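Local coordinates for choline dehydrogenase and related flavoproteins (Aspergillus oryzae, PDB 3Q9T), which oxidises formate as a flavin-dependent oxidase of the glucose-methanol-choline family, with 8-formyl-FAD bound at its catalytic site, at residues Leu58-Tyr63 with Glu81-Arg86; Trp65-Thr70 with Phe441-Ile446. One frame throughout, in Å; residues are numbered along the deposited sequence. Where two conformers were deposited one is given.

Contact 1 (Leu58-Tyr63 with Glu81-Arg86); sequences LRNSKY and EKPNTR. With FAY ([(2R,3S,4R,5R)-5-(6-amino-9H-purin-9-yl)-3,4-dihydroxytetrahydrofuran-2-yl]methyl (2R,3S,4S)-5-(8-formyl-7-methyl-2,4-dioxo-3,4-dihydrobenzo[g]pteridin-10(2H)-yl)-2,3,4-trihydroxypentyl dihydrogen diphosphate), chain D.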
loop_
_atom_site.group_PDB
_atom_site.type_symbol
_atom_site.label_atom_id
_atom_site.label_comp_id
_atom_site.label_asym_id
_atom_site.label_seq_id
_atom_site.Cartn_x
_atom_site.Cartn_y
_atom_site.Cartn_z
ATOM N N LEU A 58 9.771 15.867 -12.165
ATOM C CA LEU A 58 10.551 14.736 -12.692
ATOM C C LEU A 58 10.122 13.374 -12.125
ATOM O O LEU A 58 10.520 12.328 -12.650
ATOM C CB LEU A 58 12.053 14.928 -12.460
ATOM C CG LEU A 58 12.729 16.074 -13.210
ATOM C CD1 LEU A 58 14.113 16.335 -12.624
ATOM C CD2 LEU A 58 12.804 15.810 -14.708
ATOM N N ARG A 59 9.329 13.383 -11.055
ATOM C CA ARG A 59 8.744 12.148 -10.544
ATOM C C ARG A 59 7.823 11.551 -11.605
ATOM O O ARG A 59 7.051 12.262 -12.240
ATOM C CB ARG A 59 7.958 12.392 -9.249
ATOM C CG ARG A 59 8.810 12.738 -8.027
ATOM C CD ARG A 59 8.068 12.411 -6.700
ATOM N NE ARG A 59 6.665 12.755 -6.827
ATOM C CZ ARG A 59 5.647 11.996 -6.447
ATOM N NH1 ARG A 59 5.844 10.819 -5.863
ATOM N NH2 ARG A 59 4.415 12.433 -6.651
ATOM N N ASN A 60 7.916 10.244 -11.796
ATOM C CA ASN A 60 7.171 9.552 -12.844
ATOM C C ASN A 60 7.533 9.889 -14.283
ATOM O O ASN A 60 6.922 9.355 -15.212
ATOM C CB ASN A 60 5.668 9.700 -12.634
ATOM C CG ASN A 60 5.178 8.862 -11.479
ATOM O OD1 ASN A 60 5.438 7.659 -11.432
ATOM N ND2 ASN A 60 4.502 9.497 -10.515
ATOM N N SER A 61 8.519 10.752 -14.482
ATOM C CA SER A 61 8.908 11.107 -15.852
ATOM C C SER A 61 9.796 10.013 -16.422
ATOM O O SER A 61 10.077 9.016 -15.752
ATOM C CB SER A 61 9.644 12.451 -15.891
ATOM O OG SER A 61 10.937 12.340 -15.312
ATOM N N LYS A 62 10.262 10.199 -17.649
ATOM C CA LYS A 62 11.137 9.198 -18.248
ATOM C C LYS A 62 12.482 9.108 -17.516
ATOM O O LYS A 62 13.202 8.130 -17.678
ATOM C CB LYS A 62 11.365 9.473 -19.738
ATOM C CG LYS A 62 12.241 10.678 -20.032
ATOM C CD LYS A 62 12.627 10.719 -21.514
ATOM C CE LYS A 62 13.592 9.586 -21.874
ATOM N NZ LYS A 62 14.384 9.870 -23.117
ATOM N N TYR A 63 12.806 10.121 -16.709
ATOM C CA TYR A 63 14.086 10.152 -15.996
ATOM C C TYR A 63 13.996 9.538 -14.594
ATOM O O TYR A 63 14.903 9.690 -13.779
ATOM C CB TYR A 63 14.648 11.587 -15.977
ATOM C CG TYR A 63 14.585 12.192 -17.362
ATOM C CD1 TYR A 63 15.381 11.687 -18.381
ATOM C CD2 TYR A 63 13.683 13.211 -17.669
ATOM C CE1 TYR A 63 15.307 12.189 -19.650
ATOM C CE2 TYR A 63 13.611 13.734 -18.934
ATOM C CZ TYR A 63 14.434 13.212 -19.925
ATOM O OH TYR A 63 14.389 13.696 -21.199
ATOM N N GLU A 81 4.507 1.636 -2.101
ATOM C CA GLU A 81 4.279 2.822 -2.923
ATOM C C GLU A 81 5.014 2.786 -4.251
ATOM O O GLU A 81 6.025 2.075 -4.417
ATOM C CB GLU A 81 4.673 4.095 -2.167
ATOM C CG GLU A 81 3.859 4.376 -0.901
ATOM C CD GLU A 81 2.494 4.997 -1.190
ATOM O OE1 GLU A 81 2.217 5.329 -2.358
ATOM O OE2 GLU A 81 1.697 5.164 -0.238
ATOM N N LYS A 82 4.496 3.569 -5.191
ATOM C CA LYS A 82 5.178 3.840 -6.438
ATOM C C LYS A 82 4.722 5.212 -6.883
ATOM O O LYS A 82 3.538 5.489 -6.879
ATOM C CB LYS A 82 4.837 2.779 -7.485
ATOM C CG LYS A 82 5.267 3.114 -8.901
ATOM C CD LYS A 82 4.686 2.097 -9.854
ATOM C CE LYS A 82 5.051 2.382 -11.279
ATOM N NZ LYS A 82 6.493 2.246 -11.459
ATOM N N PRO A 83 5.663 6.074 -7.287
ATOM C CA PRO A 83 7.079 5.770 -7.491
ATOM C C PRO A 83 7.959 6.096 -6.295
ATOM O O PRO A 83 7.779 7.113 -5.658
ATOM C CB PRO A 83 7.453 6.734 -8.625
ATOM C CG PRO A 83 6.638 7.968 -8.305
ATOM C CD PRO A 83 5.308 7.409 -7.812
ATOM N N ASN A 84 8.921 5.233 -6.006
ATOM C CA ASN A 84 10.006 5.610 -5.130
ATOM C C ASN A 84 11.101 6.135 -6.043
ATOM O O ASN A 84 11.889 5.365 -6.572
ATOM C CB ASN A 84 10.509 4.415 -4.339
ATOM C CG ASN A 84 11.542 4.801 -3.312
ATOM O OD1 ASN A 84 12.222 3.940 -2.731
ATOM N ND2 ASN A 84 11.649 6.094 -3.050
ATOM N N THR A 85 11.116 7.446 -6.234
ATOM C CA THR A 85 11.882 8.103 -7.286
ATOM C C THR A 85 13.406 7.955 -7.144
ATOM O O THR A 85 13.958 8.105 -6.055
ATOM C CB THR A 85 11.480 9.600 -7.334
ATOM O OG1 THR A 85 10.126 9.720 -7.814
ATOM C CG2 THR A 85 12.432 10.423 -8.188
ATOM N N ARG A 86 14.061 7.650 -8.263
ATOM C CA ARG A 86 15.521 7.567 -8.379
ATOM C C ARG A 86 15.861 8.042 -9.775
ATOM O O ARG A 86 15.093 7.801 -10.702
ATOM C CB ARG A 86 15.996 6.115 -8.261
ATOM C CG ARG A 86 15.999 5.532 -6.849
ATOM C CD ARG A 86 17.067 6.177 -6.004
ATOM N NE ARG A 86 16.483 7.047 -4.988
ATOM C CZ ARG A 86 17.186 7.729 -4.092
ATOM N NH1 ARG A 86 18.509 7.662 -4.094
ATOM N NH2 ARG A 86 16.563 8.481 -3.186
HETATM P P FAY D . 24.160 7.626 -5.853
HETATM N N1 FAY D . 19.924 14.531 -1.208
HETATM C C2 FAY D . 20.299 15.822 -0.844
HETATM O O2 FAY D . 21.406 16.029 -0.360
HETATM N N3 FAY D . 19.675 16.901 -1.434
HETATM C C4 FAY D . 18.387 16.752 -1.883
HETATM O O4 FAY D . 17.603 17.702 -1.704
HETATM N N5 FAY D . 16.709 15.274 -2.716
HETATM C C6 FAY D . 15.242 13.991 -4.029
HETATM C C7 FAY D . 14.940 12.852 -4.755
HETATM C C8 FAY D . 15.853 11.792 -4.781
HETATM O O8 FAY D . 16.447 9.830 -5.916
HETATM C C9 FAY D . 17.108 11.947 -4.179
HETATM P PA FAY D . 22.488 7.509 -8.132
HETATM C "C1'" FAY D . 19.637 12.063 -2.685
HETATM C C10 FAY D . 18.750 14.320 -1.890
HETATM N N10 FAY D . 18.547 13.134 -2.601
HETATM N N1A FAY D . 22.161 -0.497 -15.575
HETATM O O1A FAY D . 21.053 7.122 -8.273
HETATM C C1B FAY D . 22.390 4.008 -12.888
HETATM O O1P FAY D . 25.422 7.892 -6.639
HETATM C "C2'" FAY D . 20.672 12.378 -3.790
HETATM O "O2'" FAY D . 19.972 12.773 -4.915
HETATM C C2A FAY D . 22.766 0.684 -15.959
HETATM O O2A FAY D . 22.727 8.988 -8.165
HETATM C C2B FAY D . 21.245 4.959 -12.589
HETATM O O2B FAY D . 20.520 5.342 -13.744
HETATM O O2P FAY D . 24.430 6.692 -4.687
HETATM C "C3'" FAY D . 21.784 11.362 -4.213
HETATM O "O3'" FAY D . 22.054 11.294 -5.611
HETATM N N3A FAY D . 22.734 1.793 -15.129
HETATM C C3B FAY D . 21.984 6.137 -11.992
HETATM O O3B FAY D . 22.478 6.934 -13.039
HETATM O O3P FAY D . 23.079 6.885 -6.790
HETATM C "C4'" FAY D . 21.592 9.947 -3.728
HETATM O "O4'" FAY D . 21.325 10.050 -2.333
HETATM C C4A FAY D . 22.108 1.714 -13.927
HETATM C C4B FAY D . 23.178 5.506 -11.318
HETATM O O4B FAY D . 23.279 4.182 -11.814
HETATM C C4X FAY D . 17.925 15.441 -2.106
HETATM C "C5'" FAY D . 22.847 9.088 -4.022
HETATM O "O5'" FAY D . 23.399 8.986 -5.343
HETATM C C5A FAY D . 21.502 0.529 -13.518
HETATM C C5B FAY D . 23.032 5.518 -9.809
HETATM O O5B FAY D . 23.306 6.822 -9.360
HETATM C C5X FAY D . 16.397 14.044 -3.255
HETATM C C6A FAY D . 21.520 -0.588 -14.351
HETATM N N6A FAY D . 20.852 -1.697 -14.002
HETATM N N7A FAY D . 20.970 0.734 -12.296
HETATM C C7M FAY D . 13.552 12.724 -5.333
HETATM C C8A FAY D . 21.228 2.002 -11.910
HETATM C C8M FAY D . 15.697 10.778 -5.849
HETATM C C9A FAY D . 17.380 13.047 -3.368
HETATM N N9A FAY D . 21.923 2.617 -12.909
HETATM O O HOH W 1 8.699 9.658 -5.537
#
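R59 reaches T85 because its CG swings beside its own backbone N (chi1 -70°), which lays CG against T85 OG1 at 3.3 Å; a bend about the CG-CD bond (chi3 -39°) then turns the guanidinium toward P83. T85 has OG1 beside its backbone N (chi1 -69°), so the hydroxyl faces R59 and the methyl CG2 is left to pack on the 7-methyl of the flavin, C7M, at 3.8 Å. The R59 and T85 side chains meet at roughly a right angle, with no direct hydrogen bond across the contact. A water bridges the two segments instead: it takes a bond from R59 NH1 at 3.1 Å, in the plane of the guanidinium edge, and donates to P83 O at 2.7 Å and to T85 OG1 at 2.7 Å. The hydroxyl is also hydrogen-bonded to D64, whose carboxylate takes in the backbone amides of N60 and R86 as well and so joins both sides. The loop 58-63 begins as a type II beta turn from L58 to S61, followed by an ST turn at S61; both S61 N and S61 OG bond L58 O from the same face of its plane. Here, in the FAD-binding part of the GMC oxidoreductase fold, the loop packs against the chain that leaves hairpin 67-81 through a corner at K82 and a cis peptide before P83. The P83 ring meets the N60 amide crosswise, its CG equally close to N60 OD1 (3.4 Å) and N60 ND2 (3.4 Å). Beyond T85, the R86 guanidinium turns one face to the formyl carbon C8M of the flavin, though the formyl oxygen is modelled too close for its exact position to be relied on, while R86 NE bonds back to T85 O at 2.9 Å.

Contact 2 (Trp65-Thr70 with Phe441-Ile446); sequences WAYKTT and FQQPNI. With FAY ([(2R,3S,4R,5R)-5-(6-amino-9H-purin-9-yl)-3,4-dihydroxytetrahydrofuran-2-yl]methyl (2R,3S,4S)-5-(8-formyl-7-methyl-2,4-dioxo-3,4-dihydrobenzo[g]pteridin-10(2H)-yl)-2,3,4-trihydroxypentyl dihydrogen diphosphate), chain D.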
loop_
_atom_site.group_PDB
_atom_site.type_symbol
_atom_site.label_atom_id
_atom_site.label_comp_id
_atom_site.label_asym_id
_atom_site.label_seq_id
_atom_site.Cartn_x
_atom_site.Cartn_y
_atom_site.Cartn_z
ATOM N N TRP A 65 13.366 5.964 -12.442
ATOM C CA TRP A 65 13.207 4.521 -12.294
ATOM C C TRP A 65 11.805 4.178 -11.796
ATOM O O TRP A 65 11.235 3.174 -12.190
ATOM C CB TRP A 65 14.261 3.933 -11.349
ATOM C CG TRP A 65 15.655 3.929 -11.925
ATOM C CD1 TRP A 65 16.632 4.883 -11.746
ATOM C CD2 TRP A 65 16.226 2.930 -12.778
ATOM N NE1 TRP A 65 17.771 4.529 -12.431
ATOM C CE2 TRP A 65 17.548 3.342 -13.080
ATOM C CE3 TRP A 65 15.749 1.725 -13.316
ATOM C CZ2 TRP A 65 18.397 2.588 -13.890
ATOM C CZ3 TRP A 65 16.595 0.975 -14.119
ATOM C CH2 TRP A 65 17.904 1.408 -14.397
ATOM N N ALA A 66 11.274 5.023 -10.921
ATOM C CA ALA A 66 9.908 4.901 -10.431
ATOM C C ALA A 66 9.647 3.526 -9.824
ATOM O O ALA A 66 8.659 2.872 -10.138
ATOM C CB ALA A 66 8.888 5.228 -11.544
ATOM N N TYR A 67 10.546 3.099 -8.947
ATOM C CA TYR A 67 10.393 1.829 -8.249
ATOM C C TYR A 67 9.160 1.748 -7.347
ATOM O O TYR A 67 8.790 2.717 -6.662
ATOM C CB TYR A 67 11.615 1.565 -7.368
ATOM C CG TYR A 67 12.928 1.496 -8.101
ATOM C CD1 TYR A 67 13.164 0.512 -9.050
ATOM C CD2 TYR A 67 13.957 2.396 -7.816
ATOM C CE1 TYR A 67 14.381 0.436 -9.719
ATOM C CE2 TYR A 67 15.166 2.330 -8.477
ATOM C CZ TYR A 67 15.371 1.346 -9.425
ATOM O OH TYR A 67 16.565 1.268 -10.079
ATOM N N LYS A 68 8.560 0.566 -7.317
ATOM C CA LYS A 68 7.702 0.181 -6.210
ATOM C C LYS A 68 8.593 -0.093 -5.005
ATOM O O LYS A 68 9.633 -0.746 -5.147
ATOM C CB LYS A 68 6.953 -1.108 -6.546
ATOM C CG LYS A 68 5.951 -0.989 -7.697
ATOM C CD LYS A 68 5.327 -2.340 -7.980
ATOM C CE LYS A 68 4.075 -2.213 -8.844
ATOM N NZ LYS A 68 3.555 -3.571 -9.183
ATOM N N THR A 69 8.208 0.414 -3.833
ATOM C CA THR A 69 8.852 -0.006 -2.595
ATOM C C THR A 69 7.942 0.026 -1.374
ATOM O O THR A 69 7.081 0.891 -1.244
ATOM C CB THR A 69 10.213 0.743 -2.286
ATOM O OG1 THR A 69 10.030 1.718 -1.261
ATOM C CG2 THR A 69 10.801 1.367 -3.495
ATOM N N THR A 70 8.141 -0.945 -0.490
ATOM C CA THR A 70 7.411 -1.014 0.769
ATOM C C THR A 70 7.977 0.012 1.745
ATOM O O THR A 70 9.165 -0.031 2.102
ATOM C CB THR A 70 7.510 -2.426 1.403
ATOM O OG1 THR A 70 6.912 -3.389 0.533
ATOM C CG2 THR A 70 6.819 -2.476 2.783
ATOM N N PHE A 441 16.344 -6.911 -15.747
ATOM C CA PHE A 441 15.418 -5.823 -16.060
ATOM C C PHE A 441 14.265 -5.699 -15.063
ATOM O O PHE A 441 13.402 -4.840 -15.217
ATOM C CB PHE A 441 14.867 -5.957 -17.480
ATOM C CG PHE A 441 15.899 -5.770 -18.537
ATOM C CD1 PHE A 441 16.245 -4.503 -18.960
ATOM C CD2 PHE A 441 16.555 -6.868 -19.094
ATOM C CE1 PHE A 441 17.198 -4.334 -19.940
ATOM C CE2 PHE A 441 17.510 -6.703 -20.065
ATOM C CZ PHE A 441 17.833 -5.433 -20.493
ATOM N N GLN A 442 14.238 -6.557 -14.047
ATOM C CA GLN A 442 13.245 -6.380 -12.994
ATOM C C GLN A 442 13.829 -5.619 -11.815
ATOM O O GLN A 442 14.983 -5.830 -11.418
ATOM C CB GLN A 442 12.682 -7.718 -12.513
ATOM C CG GLN A 442 11.441 -8.150 -13.256
ATOM C CD GLN A 442 10.911 -9.487 -12.780
ATOM O OE1 GLN A 442 11.391 -10.050 -11.787
ATOM N NE2 GLN A 442 9.912 -10.004 -13.488
ATOM N N GLN A 443 13.027 -4.733 -11.248
ATOM C CA GLN A 443 13.468 -4.007 -10.067
ATOM C C GLN A 443 13.737 -4.981 -8.916
ATOM O O GLN A 443 13.074 -6.013 -8.793
ATOM C CB GLN A 443 12.445 -2.947 -9.670
ATOM C CG GLN A 443 11.157 -3.490 -9.079
ATOM C CD GLN A 443 10.447 -2.421 -8.295
ATOM O OE1 GLN A 443 9.750 -1.586 -8.870
ATOM N NE2 GLN A 443 10.653 -2.402 -6.982
ATOM N N PRO A 444 14.744 -4.676 -8.090
ATOM C CA PRO A 444 14.878 -5.518 -6.904
ATOM C C PRO A 444 13.685 -5.214 -6.000
ATOM O O PRO A 444 13.005 -4.191 -6.184
ATOM C CB PRO A 444 16.174 -5.007 -6.269
ATOM C CG PRO A 444 16.200 -3.551 -6.640
ATOM C CD PRO A 444 15.631 -3.499 -8.045
ATOM N N ASN A 445 13.414 -6.098 -5.046
ATOM C CA ASN A 445 12.384 -5.825 -4.057
ATOM C C ASN A 445 12.957 -4.952 -2.946
ATOM O O ASN A 445 14.103 -5.133 -2.526
ATOM C CB ASN A 445 11.779 -7.118 -3.517
ATOM C CG ASN A 445 10.801 -7.746 -4.492
ATOM O OD1 ASN A 445 10.177 -7.053 -5.299
ATOM N ND2 ASN A 445 10.671 -9.062 -4.433
ATOM N N ILE A 446 12.164 -3.987 -2.498
ATOM C CA ILE A 446 12.660 -2.947 -1.610
ATOM C C ILE A 446 11.713 -2.745 -0.436
ATOM O O ILE A 446 10.556 -2.361 -0.613
ATOM C CB ILE A 446 12.840 -1.585 -2.369
ATOM C CG1 ILE A 446 13.640 -1.781 -3.671
ATOM C CG2 ILE A 446 13.485 -0.537 -1.458
ATOM C CD1 ILE A 446 13.859 -0.507 -4.491
HETATM P P FAY D . 24.160 7.626 -5.853
HETATM N N1 FAY D . 19.924 14.531 -1.208
HETATM C C2 FAY D . 20.299 15.822 -0.844
HETATM O O2 FAY D . 21.406 16.029 -0.360
HETATM N N3 FAY D . 19.675 16.901 -1.434
HETATM C C4 FAY D . 18.387 16.752 -1.883
HETATM O O4 FAY D . 17.603 17.702 -1.704
HETATM N N5 FAY D . 16.709 15.274 -2.716
HETATM C C6 FAY D . 15.242 13.991 -4.029
HETATM C C7 FAY D . 14.940 12.852 -4.755
HETATM C C8 FAY D . 15.853 11.792 -4.781
HETATM O O8 FAY D . 16.447 9.830 -5.916
HETATM C C9 FAY D . 17.108 11.947 -4.179
HETATM P PA FAY D . 22.488 7.509 -8.132
HETATM C "C1'" FAY D . 19.637 12.063 -2.685
HETATM C C10 FAY D . 18.750 14.320 -1.890
HETATM N N10 FAY D . 18.547 13.134 -2.601
HETATM N N1A FAY D . 22.161 -0.497 -15.575
HETATM O O1A FAY D . 21.053 7.122 -8.273
HETATM C C1B FAY D . 22.390 4.008 -12.888
HETATM O O1P FAY D . 25.422 7.892 -6.639
HETATM C "C2'" FAY D . 20.672 12.378 -3.790
HETATM O "O2'" FAY D . 19.972 12.773 -4.915
HETATM C C2A FAY D . 22.766 0.684 -15.959
HETATM O O2A FAY D . 22.727 8.988 -8.165
HETATM C C2B FAY D . 21.245 4.959 -12.589
HETATM O O2B FAY D . 20.520 5.342 -13.744
HETATM O O2P FAY D . 24.430 6.692 -4.687
HETATM C "C3'" FAY D . 21.784 11.362 -4.213
HETATM O "O3'" FAY D . 22.054 11.294 -5.611
HETATM N N3A FAY D . 22.734 1.793 -15.129
HETATM C C3B FAY D . 21.984 6.137 -11.992
HETATM O O3B FAY D . 22.478 6.934 -13.039
HETATM O O3P FAY D . 23.079 6.885 -6.790
HETATM C "C4'" FAY D . 21.592 9.947 -3.728
HETATM O "O4'" FAY D . 21.325 10.050 -2.333
HETATM C C4A FAY D . 22.108 1.714 -13.927
HETATM C C4B FAY D . 23.178 5.506 -11.318
HETATM O O4B FAY D . 23.279 4.182 -11.814
HETATM C C4X FAY D . 17.925 15.441 -2.106
HETATM C "C5'" FAY D . 22.847 9.088 -4.022
HETATM O "O5'" FAY D . 23.399 8.986 -5.343
HETATM C C5A FAY D . 21.502 0.529 -13.518
HETATM C C5B FAY D . 23.032 5.518 -9.809
HETATM O O5B FAY D . 23.306 6.822 -9.360
HETATM C C5X FAY D . 16.397 14.044 -3.255
HETATM C C6A FAY D . 21.520 -0.588 -14.351
HETATM N N6A FAY D . 20.852 -1.697 -14.002
HETATM N N7A FAY D . 20.970 0.734 -12.296
HETATM C C7M FAY D . 13.552 12.724 -5.333
HETATM C C8A FAY D . 21.228 2.002 -11.910
HETATM C C8M FAY D . 15.697 10.778 -5.849
HETATM C C9A FAY D . 17.380 13.047 -3.368
HETATM N N9A FAY D . 21.923 2.617 -12.909
HETATM O O HOH W 2 9.636 -3.297 -3.764
HETATM O O HOH W 3 8.158 -4.377 -1.608
#
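Q443 turns its side-chain amide on the backbone of K68 and pairs with it as a neighbouring peptide would. K68 N donates to Q443 OE1 at 2.9 Å, in the carbonyl plane and on a lone pair, and Q443 NE2 returns a bond to K68 O at 2.7 Å, almost straight at 165° and likewise in plane. The second N-H of NE2 goes to P444 O at 3.1 Å, so both donors of the amide are used and three hydrogen bonds fix its rotation. K68 O has another donor, a water that also accepts from I446 N at 2.9 Å and thus satisfies a backbone amide across the gap. Farther along, T70 N bonds I446 O at 2.8 Å; a second water, hydrogen-bonded to T70 OG1, donates to the same carbonyl over a longer distance. Apolar groups fill in between these bonds: T69 CB lies 3.5 Å from I446 CB, and the Y67 ring, its plane 80° from that of the Q443 amide, slides past Q443 with CD1 near CB. Polar ends point elsewhere. Y67 OH bonds E270, an FAD-binding residue, K68 NZ forms a salt bridge with E78 of the second subunit, and W65 NE1 gives a weak bond of 3.2 Å to the ribose hydroxyl O2B of the flavin cofactor. With the two chain directions 27° apart and T70 backbone-bonded to L448 as well as to I446, the pairing fits a short parallel beta bridge joining the FAD-side hairpin 67-81 to strand 445-447.

How the contacts relate
From the N terminus the chain enters contact 1 at 58-63, continues at once into 65-70 of contact 2, runs out and back through the hairpin of strands 67-74 and 77-81, and closes contact 1 at 81-86, a short excursion of 17 residues. Contact 2 waits far longer: its partner 441-446 arrives only after 370 intervening residues. The segments alternate along the chain, so the two closures cross. They touch directly, through probable hydrogen bonds of N84 N to Y67 O and of K82 NZ to A66 O, and both reach the cofactor. Strand 67-70 and the chain returning at 83-86 thus lie between the loop after helix 47-50 and the three-stranded sheet containing 445-447.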